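Long-range contact in putative NADH-flavin reductase (PDB 4R01), which probably binds NAD(P)H in a Rossmann fold and may use it to reduce flavins: residues K3-A8 with D60-A65. Residues are numbered along the deposited sequence; the frame is centred on the assembly and turned at random.
Sequences KLAVIA and DAVISA
Lys3-Ala8 and Asp60-Ala65 show how two parallel strands distant in sequence become neighbours in a Rossmann sheet. Their axes diverge by only 20°, and the bonds alternate: Ala61 O receives Ala5 N, Ala5 O receives Ile63 N at 2.7 Å, Ile63 O receives Ile7 N, and Ile7 O receives Ala65 N. Asp60 extends the ladder beyond the strand, its N bonding Lys3 O at 2.8 Å while its carboxylate reaches back, OD2 taking Lys3 N at 3.1 Å from above the carboxylate plane. CG beside its own backbone N (chi1 -70°) turns the carboxylate to Lys3 N, and two bonds thus join the residues. Past the other end a water lies within hydrogen-bonding distance of both Ala8 O and Ala65 O.

Side chains alternate between the faces. On one, Leu4 CD2 lies 3.7 Å from Ala61 CB, and Ile63 CD1 reaches diagonally across to Leu4 CB, two residues before its bridge partner Val6. On the other, Ile7 CD1 meets Val62 CG1 at 3.6 Å, the two side chains slanting across each other, while Val62 CG2 touches Ala5 CB.

Helix 184-196 packs Leu191 and Leu195 against the Leu4, Ala61 and Ile63 face; helix 76-88 brings Phe84 to Ile7, Val62 and Ser64. Strands 27-32 and 94-98 flank the pair within the sheet.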
loop_
_atom_site.group_PDB
_atom_site.type_symbol
_atom_site.label_atom_id
_atom_site.label_comp_id
_atom_site.label_asym_id
_atom_site.label_seq_id
_atom_site.Cartn_x
_atom_site.Cartn_y
_atom_site.Cartn_z
ATOM N N LYS A 3 -29.410 8.654 29.867
ATOM C CA LYS A 3 -28.522 8.463 31.007
ATOM C C LYS A 3 -27.461 7.424 30.662
ATOM O O LYS A 3 -27.750 6.230 30.564
ATOM C CB LYS A 3 -29.311 8.047 32.251
ATOM C CG LYS A 3 -30.570 7.248 31.960
ATOM C CD LYS A 3 -31.437 7.114 33.204
ATOM C CE LYS A 3 -31.833 8.475 33.761
ATOM N NZ LYS A 3 -32.646 8.354 35.004
ATOM N N LEU A 4 -26.232 7.892 30.475
ATOM C CA LEU A 4 -25.152 7.043 29.989
ATOM C C LEU A 4 -24.064 6.822 31.030
ATOM O O LEU A 4 -23.734 7.720 31.806
ATOM C CB LEU A 4 -24.537 7.651 28.730
ATOM C CG LEU A 4 -25.537 8.051 27.645
ATOM C CD1 LEU A 4 -24.828 8.705 26.469
ATOM C CD2 LEU A 4 -26.344 6.845 27.197
ATOM N N ALA A 5 -23.512 5.615 31.039
ATOM C CA ALA A 5 -22.368 5.300 31.880
ATOM C C ALA A 5 -21.153 5.036 30.999
ATOM O O ALA A 5 -21.230 4.276 30.029
ATOM C CB ALA A 5 -22.661 4.101 32.764
ATOM N N VAL A 6 -20.036 5.677 31.327
ATOM C CA VAL A 6 -18.809 5.489 30.567
ATOM C C VAL A 6 -17.707 4.910 31.445
ATOM O O VAL A 6 -17.206 5.576 32.351
ATOM C CB VAL A 6 -18.322 6.809 29.941
ATOM C CG1 VAL A 6 -17.020 6.587 29.189
ATOM C CG2 VAL A 6 -19.384 7.380 29.015
ATOM N N ILE A 7 -17.343 3.662 31.172
ATOM C CA ILE A 7 -16.266 2.992 31.889
ATOM C C ILE A 7 -14.919 3.520 31.400
ATOM O O ILE A 7 -14.720 3.691 30.195
ATOM C CB ILE A 7 -16.335 1.458 31.713
ATOM C CG1 ILE A 7 -17.345 0.847 32.687
ATOM C CG2 ILE A 7 -14.977 0.820 31.957
ATOM C CD1 ILE A 7 -18.791 1.120 32.353
ATOM N N ALA A 8 -14.016 3.789 32.343
ATOM C CA ALA A 8 -12.697 4.361 32.061
ATOM C C ALA A 8 -12.819 5.740 31.420
ATOM O O ALA A 8 -12.230 6.007 30.374
ATOM C CB ALA A 8 -11.874 3.424 31.174
ATOM N N ASP A 60 -29.575 4.100 30.078
ATOM C CA ASP A 60 -30.052 3.796 28.736
ATOM C C ASP A 60 -28.986 3.025 27.966
ATOM O O ASP A 60 -29.293 2.122 27.186
ATOM C CB ASP A 60 -30.425 5.078 27.991
ATOM C CG ASP A 60 -31.672 5.728 28.547
ATOM O OD1 ASP A 60 -32.628 4.994 28.879
ATOM O OD2 ASP A 60 -31.697 6.971 28.656
ATOM N N ALA A 61 -27.729 3.385 28.198
ATOM C CA ALA A 61 -26.615 2.719 27.539
ATOM C C ALA A 61 -25.344 2.801 28.374
ATOM O O ALA A 61 -25.121 3.773 29.095
ATOM C CB ALA A 61 -26.380 3.320 26.159
ATOM N N VAL A 62 -24.514 1.769 28.267
ATOM C CA VAL A 62 -23.220 1.742 28.933
ATOM C C VAL A 62 -22.102 1.669 27.894
ATOM O O VAL A 62 -22.059 0.741 27.088
ATOM C CB VAL A 62 -23.112 0.552 29.903
ATOM C CG1 VAL A 62 -21.682 0.379 30.376
ATOM C CG2 VAL A 62 -24.055 0.742 31.085
ATOM N N ILE A 63 -21.208 2.655 27.910
ATOM C CA ILE A 63 -20.115 2.712 26.945
ATOM C C ILE A 63 -18.779 2.390 27.600
ATOM O O ILE A 63 -18.301 3.136 28.454
ATOM C CB ILE A 63 -20.005 4.098 26.270
ATOM C CG1 ILE A 63 -21.312 4.472 25.566
ATOM C CG2 ILE A 63 -18.840 4.122 25.290
ATOM C CD1 ILE A 63 -22.252 5.301 26.414
ATOM N N SER A 64 -18.172 1.281 27.195
ATOM C CA SER A 64 -16.881 0.899 27.744
ATOM C C SER A 64 -15.739 1.394 26.864
ATOM O O SER A 64 -15.608 1.000 25.705
ATOM C CB SER A 64 -16.790 -0.616 27.916
ATOM O OG SER A 64 -15.499 -0.988 28.363
ATOM N N ALA A 65 -14.924 2.274 27.433
ATOM C CA ALA A 65 -13.729 2.771 26.773
ATOM C C ALA A 65 -12.508 2.194 27.473
ATOM O O ALA A 65 -11.449 2.814 27.518
ATOM C CB ALA A 65 -13.696 4.290 26.790
HETATM O O HOH W 1 -10.851 5.630 27.745
#